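Local coordinates for protein putative isocitrate dehydrogenase, NAD-dependent (Methylococcus capsulatus, PDB 6LKY) that probably catalyses the NAD-dependent oxidative decarboxylation of isocitrate, with magnesium as the likely metal cofactor, and binds NAD, at residues I63-P68 and A285-H290; K3-P8 and Q32-S37. The protein carries 1 engineered substitution. One frame throughout, in Å; residues are numbered along the deposited sequence.

Interaction 1: residues I63-P68 and A285-H290; sequences ICFKGP and AMMLEH. With NAD (nicotinamide-adenine-dinucleotide), chain C.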
ATOM      1  N   ILE A  63      -2.734  29.181 -10.848  1.00 38.73           N
ATOM      2  CA  ILE A  63      -1.746  28.163 -11.190  1.00 32.30           C
ATOM      3  C   ILE A  63      -0.585  28.266 -10.211  1.00 34.26           C
ATOM      4  O   ILE A  63      -0.113  29.367  -9.901  1.00 32.79           O
ATOM      5  CB  ILE A  63      -1.238  28.303 -12.641  1.00 37.12           C
ATOM      6  CG1 ILE A  63      -2.408  28.413 -13.621  1.00 38.58           C
ATOM      7  CG2 ILE A  63      -0.352  27.127 -13.016  1.00 29.48           C
ATOM      8  CD1 ILE A  63      -3.203  27.123 -13.760  1.00 43.31           C
ATOM      9  N   CYS A  64      -0.114  27.115  -9.734  1.00 34.73           N
ATOM     10  CA  CYS A  64       0.934  27.072  -8.728  1.00 32.66           C
ATOM     11  C   CYS A  64       1.894  25.934  -9.038  1.00 29.56           C
ATOM     12  O   CYS A  64       1.480  24.844  -9.438  1.00 31.67           O
ATOM     13  CB  CYS A  64       0.345  26.926  -7.314  1.00 24.82           C
ATOM     14  SG  CYS A  64       1.569  26.899  -5.988  1.00 33.90           S
ATOM     15  N   PHE A  65       3.179  26.222  -8.888  1.00 23.72           N
ATOM     16  CA  PHE A  65       4.276  25.276  -9.052  1.00 25.29           C
ATOM     17  C   PHE A  65       4.928  25.145  -7.678  1.00 31.62           C
ATOM     18  O   PHE A  65       5.478  26.124  -7.160  1.00 33.52           O
ATOM     19  CB  PHE A  65       5.251  25.800 -10.100  1.00 24.06           C
ATOM     20  CG  PHE A  65       6.165  24.767 -10.666  1.00 29.55           C
ATOM     21  CD1 PHE A  65       5.680  23.542 -11.093  1.00 28.32           C
ATOM     22  CD2 PHE A  65       7.517  25.039 -10.810  1.00 25.38           C
ATOM     23  CE1 PHE A  65       6.542  22.600 -11.636  1.00 28.86           C
ATOM     24  CE2 PHE A  65       8.379  24.095 -11.342  1.00 29.37           C
ATOM     25  CZ  PHE A  65       7.897  22.882 -11.756  1.00 30.81           C
ATOM     26  N   LYS A  66       4.851  23.957  -7.075  1.00 28.12           N
ATOM     27  CA  LYS A  66       5.119  23.804  -5.646  1.00 31.58           C
ATOM     28  C   LYS A  66       6.152  22.712  -5.406  1.00 25.47           C
ATOM     29  O   LYS A  66       5.941  21.556  -5.779  1.00 22.77           O
ATOM     30  CB  LYS A  66       3.830  23.491  -4.874  1.00 27.12           C
ATOM     31  CG  LYS A  66       4.016  23.491  -3.356  1.00 28.58           C
ATOM     32  CD  LYS A  66       2.909  22.712  -2.619  1.00 27.09           C
ATOM     33  CE  LYS A  66       2.802  21.273  -3.093  1.00 27.00           C
ATOM     34  NZ  LYS A  66       3.941  20.389  -2.683  1.00 19.94           N
ATOM     35  N   GLY A  67       7.276  23.079  -4.799  1.00 24.17           N
ATOM     36  CA  GLY A  67       8.234  22.103  -4.335  1.00 26.68           C
ATOM     37  C   GLY A  67       7.682  21.343  -3.139  1.00 26.12           C
ATOM     38  O   GLY A  67       6.630  21.690  -2.594  1.00 23.84           O
ATOM     39  N   PRO A  68       8.374  20.288  -2.713  1.00 28.88           N
ATOM     40  CA  PRO A  68       7.871  19.478  -1.592  1.00 23.56           C
ATOM     41  C   PRO A  68       7.840  20.278  -0.301  1.00 26.56           C
ATOM     42  O   PRO A  68       8.730  21.087  -0.031  1.00 26.12           O
ATOM     43  CB  PRO A  68       8.880  18.331  -1.503  1.00 22.60           C
ATOM     44  CG  PRO A  68      10.163  18.924  -2.091  1.00 23.57           C
ATOM     45  CD  PRO A  68       9.655  19.779  -3.233  1.00 29.13           C
ATOM     46  N   ALA A 285       6.342  19.942 -16.909  1.00 30.03           N
ATOM     47  CA  ALA A 285       5.716  19.527 -18.167  1.00 38.01           C
ATOM     48  C   ALA A 285       4.196  19.464 -18.032  1.00 39.93           C
ATOM     49  O   ALA A 285       3.459  19.985 -18.884  1.00 43.64           O
ATOM     50  CB  ALA A 285       6.271  18.175 -18.629  1.00 31.52           C
ATOM     51  N   MET A 286       3.708  18.822 -16.961  1.00 32.95           N
ATOM     52  CA  MET A 286       2.261  18.710 -16.764  1.00 33.60           C
ATOM     53  C   MET A 286       1.630  20.088 -16.637  1.00 33.41           C
ATOM     54  O   MET A 286       0.549  20.344 -17.187  1.00 32.70           O
ATOM     55  CB  MET A 286       1.950  17.881 -15.513  1.00 29.52           C
ATOM     56  CG  MET A 286       2.365  16.421 -15.557  1.00 34.52           C
ATOM     57  SD  MET A 286       1.744  15.505 -14.114  1.00 34.61           S
ATOM     58  CE  MET A 286       0.020  15.334 -14.573  1.00 30.17           C
ATOM     59  N   MET A 287       2.304  20.992 -15.916  1.00 26.73           N
ATOM     60  CA  MET A 287       1.815  22.355 -15.775  1.00 30.03           C
ATOM     61  C   MET A 287       1.748  23.054 -17.134  1.00 38.54           C
ATOM     62  O   MET A 287       0.746  23.699 -17.465  1.00 35.78           O
ATOM     63  CB  MET A 287       2.717  23.131 -14.815  1.00 27.43           C
ATOM     64  CG  MET A 287       2.247  24.548 -14.518  1.00 30.39           C
ATOM     65  SD  MET A 287       3.197  25.354 -13.209  1.00 34.96           S
ATOM     66  CE  MET A 287       4.821  25.470 -13.974  1.00 28.85           C
ATOM     67  N   LEU A 288       2.808  22.924 -17.941  1.00 33.84           N
ATOM     68  CA  LEU A 288       2.816  23.574 -19.253  1.00 47.91           C
ATOM     69  C   LEU A 288       1.671  23.071 -20.116  1.00 44.83           C
ATOM     70  O   LEU A 288       0.961  23.865 -20.742  1.00 47.35           O
ATOM     71  CB  LEU A 288       4.155  23.355 -19.970  1.00 39.94           C
ATOM     72  CG  LEU A 288       5.376  24.081 -19.388  1.00 43.56           C
ATOM     73  CD1 LEU A 288       6.519  24.170 -20.392  1.00 39.66           C
ATOM     74  CD2 LEU A 288       5.000  25.454 -18.876  1.00 41.36           C
ATOM     75  N   GLU A 289       1.447  21.754 -20.120  1.00 44.66           N
ATOM     76  CA  GLU A 289       0.323  21.204 -20.869  1.00 41.48           C
ATOM     77  C   GLU A 289      -0.999  21.789 -20.388  1.00 44.41           C
ATOM     78  O   GLU A 289      -1.841  22.194 -21.196  1.00 44.54           O
ATOM     79  CB  GLU A 289       0.299  19.686 -20.748  1.00 38.76           C
ATOM     80  CG  GLU A 289      -0.908  19.057 -21.416  1.00 48.07           C
ATOM     81  CD  GLU A 289      -1.308  17.749 -20.767  1.00 73.78           C
ATOM     82  OE1 GLU A 289      -2.382  17.711 -20.128  1.00 82.67           O
ATOM     83  OE2 GLU A 289      -0.542  16.766 -20.883  1.00 75.70           O
ATOM     84  N   HIS A 290      -1.196  21.844 -19.067  1.00 38.78           N
ATOM     85  CA  HIS A 290      -2.451  22.370 -18.531  1.00 38.95           C
ATOM     86  C   HIS A 290      -2.729  23.807 -18.988  1.00 43.49           C
ATOM     87  O   HIS A 290      -3.882  24.162 -19.253  1.00 36.76           O
ATOM     88  CB  HIS A 290      -2.451  22.292 -17.009  1.00 32.14           C
ATOM     89  CG  HIS A 290      -3.750  22.704 -16.393  1.00 27.99           C
ATOM     90  ND1 HIS A 290      -4.854  21.875 -16.358  1.00 31.89           N
ATOM     91  CD2 HIS A 290      -4.129  23.863 -15.801  1.00 32.86           C
ATOM     92  CE1 HIS A 290      -5.853  22.506 -15.762  1.00 37.70           C
ATOM     93  NE2 HIS A 290      -5.440  23.713 -15.416  1.00 32.43           N
TER
HETATM   94  PA  NAD C 501      10.591  11.486   0.928  1.00 28.31           P
HETATM   95  O1A NAD C 501      11.004  12.886   1.312  1.00 26.13           O
HETATM   96  O2A NAD C 501       9.885  11.477  -0.393  1.00 28.02           O
HETATM   97  O5B NAD C 501      11.880  10.537   0.943  1.00 27.75           O
HETATM   98  C5B NAD C 501      11.703   9.144   0.700  1.00 29.52           C
HETATM   99  C4B NAD C 501      12.980   8.586   0.102  1.00 34.17           C
HETATM  100  O4B NAD C 501      13.013   8.999  -1.278  1.00 29.16           O
HETATM  101  C3B NAD C 501      14.190   9.176   0.815  1.00 27.47           C
HETATM  102  O3B NAD C 501      15.193   8.189   1.003  1.00 35.01           O
HETATM  103  C2B NAD C 501      14.666  10.256  -0.145  1.00 32.21           C
HETATM  104  O2B NAD C 501      16.075  10.526  -0.076  1.00 34.14           O
HETATM  105  C1B NAD C 501      14.203   9.752  -1.505  1.00 25.05           C
HETATM  106  N9A NAD C 501      13.984  10.969  -2.274  1.00 29.08           N
HETATM  107  C8A NAD C 501      12.609  11.442  -2.515  1.00 28.48           C
HETATM  108  N7A NAD C 501      12.916  12.512  -3.484  1.00 25.48           N
HETATM  109  C5A NAD C 501      13.760  11.834  -4.462  1.00 32.06           C
HETATM  110  C6A NAD C 501      14.717  12.805  -5.130  1.00 25.57           C
HETATM  111  N6A NAD C 501      13.961  13.646  -6.073  1.00 25.00           N
HETATM  112  N1A NAD C 501      15.706  12.006  -5.870  1.00 28.51           N
HETATM  113  C2A NAD C 501      16.548  11.142  -5.019  1.00 30.51           C
HETATM  114  N3A NAD C 501      16.048  11.083  -3.643  1.00 33.03           N
HETATM  115  C4A NAD C 501      14.597  10.911  -3.611  1.00 32.69           C
HETATM  116  O3  NAD C 501       9.553  10.881   1.993  1.00 25.92           O
HETATM  117  PN  NAD C 501       9.684  10.941   3.583  1.00 22.18           P
HETATM  118  O1N NAD C 501      11.093  10.881   4.080  1.00 21.93           O
HETATM  119  O2N NAD C 501       8.839   9.787   4.098  1.00 26.91           O
HETATM  120  O5D NAD C 501       9.038  12.341   4.038  1.00 23.39           O
HETATM  121  C5D NAD C 501       9.858  13.514   4.169  1.00 22.79           C
HETATM  122  C4D NAD C 501       8.966  14.741   4.301  1.00 24.53           C
HETATM  123  O4D NAD C 501       8.354  15.083   3.045  1.00 23.45           O
HETATM  124  C3D NAD C 501       7.841  14.504   5.310  1.00 24.28           C
HETATM  125  O3D NAD C 501       7.785  15.641   6.167  1.00 22.16           O
HETATM  126  C2D NAD C 501       6.601  14.429   4.439  1.00 22.63           C
HETATM  127  O2D NAD C 501       5.416  14.912   5.071  1.00 21.40           O
HETATM  128  C1D NAD C 501       6.953  15.326   3.261  1.00 25.10           C
HETATM  129  N1N NAD C 501       6.042  15.005   2.132  1.00 26.09           N
HETATM  130  C2N NAD C 501       5.996  16.032   1.101  1.00 24.77           C
HETATM  131  C3N NAD C 501       4.874  15.636   0.170  1.00 29.98           C
HETATM  132  C7N NAD C 501       4.368  16.787  -0.705  1.00 28.19           C
HETATM  133  O7N NAD C 501       4.017  16.354  -2.013  1.00 38.03           O
HETATM  134  N7N NAD C 501       5.307  17.907  -0.712  1.00 17.60           N
HETATM  135  C4N NAD C 501       5.137  14.346  -0.591  1.00 24.63           C
HETATM  136  C5N NAD C 501       5.630  13.235   0.315  1.00 24.98           C
HETATM  137  C6N NAD C 501       6.287  13.630   1.641  1.00 24.58           C
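M287 lays its terminal methyl on the phenyl ring of F65: CE sits 3.9 Å from the ring centroid and 26° off the normal, a CH-pi contact over one face, displaced toward the rim on the CG and CD1 side. The sulfur follows obliquely, SD lying 4.6 Å from the same centroid, which makes this a Met-aromatic contact. The two side chains meet at about a right angle. M287 leaves the helix with CG anti to its backbone N (chi1 -176°) and runs extended to SD, where a bend at chi3 (65°) places the methyl on the ring. Nearer its base the methionine also touches I63, whose CG2 lies 4.0 Å from M287 CG. The other branch of I63 reaches one helical turn further along, bringing CD1 to 4.0 Å from H290 CD2, at the edge of the imidazole and near its plane. An alanine in place of F65 would remove the ring under the methyl, and the M287 thioether would probably be left with a gap beneath it and more freedom to turn. The F65 side chain is also packed by A20 and I24 of helix 13-26. At the far end of the strand, K66 NZ bonds G67 O at 3.0 Å from above the carbonyl plane, forms a salt bridge with E260 and a hydrogen bond with N81, and lies 3.5 Å from N7N of the NAD. The 285-290 turn of the helix thus runs nearly antiparallel to strand 63-66, an alpha/beta layer contact in the isocitrate/isopropylmalate dehydrogenase fold, and strand 63-66 leads on to K66 and P68 in the NAD pocket.

Interaction 2: residues K3-P8 and Q32-S37; sequences KITLIP and QWDTQS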
ATOM      1  N   LYS A   3       1.363  34.148 -15.465  1.00 34.79           N
ATOM      2  CA  LYS A   3       1.770  34.465 -14.103  1.00 41.33           C
ATOM      3  C   LYS A   3       1.445  33.282 -13.188  1.00 45.39           C
ATOM      4  O   LYS A   3       0.273  32.918 -13.032  1.00 41.15           O
ATOM      5  CB  LYS A   3       1.080  35.733 -13.606  1.00 37.72           C
ATOM      6  CG  LYS A   3       1.595  36.182 -12.251  1.00 47.44           C
ATOM      7  CD  LYS A   3       1.033  37.533 -11.853  1.00 53.08           C
ATOM      8  CE  LYS A   3       1.672  37.999 -10.569  1.00 43.89           C
ATOM      9  NZ  LYS A   3       1.008  39.216 -10.038  1.00 50.84           N
ATOM     10  N   ILE A   4       2.475  32.726 -12.543  1.00 42.85           N
ATOM     11  CA  ILE A   4       2.383  31.447 -11.845  1.00 40.61           C
ATOM     12  C   ILE A   4       2.976  31.579 -10.449  1.00 37.94           C
ATOM     13  O   ILE A   4       4.123  32.024 -10.300  1.00 34.23           O
ATOM     14  CB  ILE A   4       3.118  30.345 -12.623  1.00 37.96           C
ATOM     15  CG1 ILE A   4       2.382  30.043 -13.928  1.00 35.75           C
ATOM     16  CG2 ILE A   4       3.327  29.100 -11.744  1.00 35.53           C
ATOM     17  CD1 ILE A   4       3.082  29.048 -14.789  1.00 24.99           C
ATOM     18  N   THR A   5       2.213  31.168  -9.427  1.00 35.56           N
ATOM     19  CA  THR A   5       2.744  31.183  -8.066  1.00 32.10           C
ATOM     20  C   THR A   5       3.805  30.099  -7.924  1.00 34.38           C
ATOM     21  O   THR A   5       3.614  28.976  -8.393  1.00 32.79           O
ATOM     22  CB  THR A   5       1.624  30.976  -7.044  1.00 36.50           C
ATOM     23  OG1 THR A   5       0.682  32.051  -7.140  1.00 31.38           O
ATOM     24  CG2 THR A   5       2.188  30.920  -5.617  1.00 26.12           C
ATOM     25  N   LEU A   6       4.945  30.451  -7.324  1.00 31.27           N
ATOM     26  CA  LEU A   6       6.105  29.569  -7.247  1.00 31.85           C
ATOM     27  C   LEU A   6       6.494  29.377  -5.789  1.00 32.11           C
ATOM     28  O   LEU A   6       6.781  30.355  -5.086  1.00 34.84           O
ATOM     29  CB  LEU A   6       7.280  30.148  -8.040  1.00 35.60           C
ATOM     30  CG  LEU A   6       8.593  29.363  -8.042  1.00 35.86           C
ATOM     31  CD1 LEU A   6       8.405  28.055  -8.795  1.00 33.09           C
ATOM     32  CD2 LEU A   6       9.734  30.186  -8.663  1.00 35.74           C
ATOM     33  N   ILE A   7       6.529  28.130  -5.344  1.00 31.25           N
ATOM     34  CA  ILE A   7       6.838  27.799  -3.959  1.00 32.38           C
ATOM     35  C   ILE A   7       8.052  26.878  -3.943  1.00 29.44           C
ATOM     36  O   ILE A   7       7.952  25.694  -4.261  1.00 29.63           O
ATOM     37  CB  ILE A   7       5.639  27.142  -3.253  1.00 34.05           C
ATOM     38  CG1 ILE A   7       4.417  28.075  -3.287  1.00 31.81           C
ATOM     39  CG2 ILE A   7       6.043  26.729  -1.841  1.00 26.91           C
ATOM     40  CD1 ILE A   7       3.137  27.465  -2.699  1.00 27.75           C
ATOM     41  N   PRO A   8       9.225  27.399  -3.583  1.00 30.34           N
ATOM     42  CA  PRO A   8      10.437  26.555  -3.605  1.00 32.59           C
ATOM     43  C   PRO A   8      10.386  25.373  -2.650  1.00 29.39           C
ATOM     44  O   PRO A   8      10.954  24.317  -2.954  1.00 30.73           O
ATOM     45  CB  PRO A   8      11.547  27.545  -3.218  1.00 30.52           C
ATOM     46  CG  PRO A   8      10.970  28.905  -3.584  1.00 36.34           C
ATOM     47  CD  PRO A   8       9.529  28.795  -3.232  1.00 30.91           C
ATOM     48  N   GLN A  32       5.843  34.801 -15.807  1.00 34.77           N
ATOM     49  CA  GLN A  32       6.095  35.691 -14.676  1.00 38.15           C
ATOM     50  C   GLN A  32       5.929  34.873 -13.392  1.00 36.49           C
ATOM     51  O   GLN A  32       4.808  34.563 -12.984  1.00 39.64           O
ATOM     52  CB  GLN A  32       5.145  36.882 -14.717  1.00 37.19           C
ATOM     53  CG  GLN A  32       5.466  37.976 -13.696  1.00 41.07           C
ATOM     54  CD  GLN A  32       4.344  38.991 -13.555  1.00 51.91           C
ATOM     55  OE1 GLN A  32       3.549  39.185 -14.476  1.00 54.85           O
ATOM     56  NE2 GLN A  32       4.265  39.633 -12.394  1.00 55.95           N
ATOM     57  N   TRP A  33       7.040  34.507 -12.750  1.00 38.71           N
ATOM     58  CA  TRP A  33       6.974  33.761 -11.494  1.00 44.75           C
ATOM     59  C   TRP A  33       6.633  34.677 -10.321  1.00 45.64           C
ATOM     60  O   TRP A  33       7.257  35.727 -10.131  1.00 49.12           O
ATOM     61  CB  TRP A  33       8.292  33.047 -11.206  1.00 33.72           C
ATOM     62  CG  TRP A  33       8.723  32.104 -12.252  1.00 37.95           C
ATOM     63  CD1 TRP A  33       9.734  32.289 -13.150  1.00 45.14           C
ATOM     64  CD2 TRP A  33       8.178  30.807 -12.521  1.00 44.68           C
ATOM     65  NE1 TRP A  33       9.851  31.192 -13.965  1.00 45.42           N
ATOM     66  CE2 TRP A  33       8.907  30.266 -13.604  1.00 43.82           C
ATOM     67  CE3 TRP A  33       7.138  30.052 -11.959  1.00 39.21           C
ATOM     68  CZ2 TRP A  33       8.631  29.006 -14.142  1.00 44.51           C
ATOM     69  CZ3 TRP A  33       6.865  28.796 -12.492  1.00 37.95           C
ATOM     70  CH2 TRP A  33       7.609  28.287 -13.575  1.00 40.11           C
ATOM     71  N   ASP A  34       5.666  34.255  -9.517  1.00 37.00           N
ATOM     72  CA  ASP A  34       5.241  34.952  -8.305  1.00 32.19           C
ATOM     73  C   ASP A  34       5.702  34.109  -7.113  1.00 41.71           C
ATOM     74  O   ASP A  34       4.992  33.209  -6.660  1.00 37.31           O
ATOM     75  CB  ASP A  34       3.734  35.147  -8.330  1.00 38.21           C
ATOM     76  CG  ASP A  34       3.229  35.984  -7.184  1.00 39.15           C
ATOM     77  OD1 ASP A  34       4.043  36.363  -6.310  1.00 41.96           O
ATOM     78  OD2 ASP A  34       2.009  36.253  -7.163  1.00 41.23           O
ATOM     79  N   THR A  35       6.906  34.395  -6.623  1.00 33.62           N
ATOM     80  CA  THR A  35       7.529  33.566  -5.600  1.00 33.71           C
ATOM     81  C   THR A  35       6.879  33.789  -4.239  1.00 37.72           C
ATOM     82  O   THR A  35       6.767  34.927  -3.767  1.00 39.86           O
ATOM     83  CB  THR A  35       9.025  33.859  -5.529  1.00 33.07           C
ATOM     84  OG1 THR A  35       9.628  33.463  -6.762  1.00 42.52           O
ATOM     85  CG2 THR A  35       9.679  33.075  -4.388  1.00 35.07           C
ATOM     86  N   GLN A  36       6.460  32.688  -3.608  1.00 34.03           N
ATOM     87  CA  GLN A  36       5.807  32.705  -2.305  1.00 32.78           C
ATOM     88  C   GLN A  36       6.392  31.592  -1.445  1.00 27.67           C
ATOM     89  O   GLN A  36       7.009  30.654  -1.953  1.00 41.02           O
ATOM     90  CB  GLN A  36       4.291  32.526  -2.442  1.00 29.78           C
ATOM     91  CG  GLN A  36       3.627  33.542  -3.311  1.00 30.40           C
ATOM     92  CD  GLN A  36       3.564  34.898  -2.652  1.00 39.73           C
ATOM     93  OE1 GLN A  36       3.759  35.021  -1.442  1.00 32.41           O
ATOM     94  NE2 GLN A  36       3.288  35.928  -3.448  1.00 33.64           N
ATOM     95  N   SER A  37       6.162  31.676  -0.139  1.00 32.71           N
ATOM     96  CA  SER A  37       6.756  30.755   0.826  1.00 32.94           C
ATOM     97  C   SER A  37       5.687  29.883   1.486  1.00 33.42           C
ATOM     98  O   SER A  37       4.585  30.356   1.781  1.00 27.28           O
ATOM     99  CB  SER A  37       7.525  31.543   1.886  1.00 29.54           C
ATOM    100  OG  SER A  37       8.089  30.704   2.865  1.00 42.11           O
TER
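The two strands of a beta-alpha-beta unit meet here, strand 2-7 and strand 31-35 lying parallel in register with helix 13-26 as the connection between them. Four backbone bonds join them: I4 N to Q32 O at 3.0 Å, D34 N to I4 O, L6 N to D34 O, and Q36 N to L6 O at 2.8 Å. I4 and L6 thus each use both N and O toward the same neighbour, the usual parallel pattern. On the face of I4 and L6, the indole of W33 packs against both: I4 CG2 approaches W33 CZ3 at 3.6 Å and L6 CB approaches W33 CE3 at 3.9 Å, each oblique to the ring. A chi1 of -58° sets the indole beside its own backbone N, running alongside I4. On the other face K3 and Q32 extend side by side, K3 CE coming to 3.6 Å from Q32 NE2. K3 NZ stays 4.2 Å from D34 OD2, beyond a salt bridge. D34 OD1 instead accepts Q36 NE2 at 3.0 Å, from above the carboxylate plane, while OD2 bonds S57, which also bonds T5 OG1. Helix 52-61 therefore packs on the T5 and D34 face, helix 13-26 on the W33 face, and strand 63-66 pairs with the other edge of strand 2-7.

Interactions 1 and 2 lie about 11 Å apart, centre to centre, on the same side of the chain's centre. They share one mixed sheet, in which strand 2-7 runs between strands 31-35 and 63-66. Along the chain they come in series: interaction 2 closes within the first forty residues, and interaction 1 then brings helix 278-290 back onto strand 63-66. The two touch directly, F65 N lying 2.8 Å from T5 O and G67 N 2.8 Å from I7 O, both probable hydrogen bonds, with F65 and L6 packing beside them. Strand 63-66 is thus the shared element, bonded to strand 2-7 along one edge with helix 278-290, from late in the chain, packed against it.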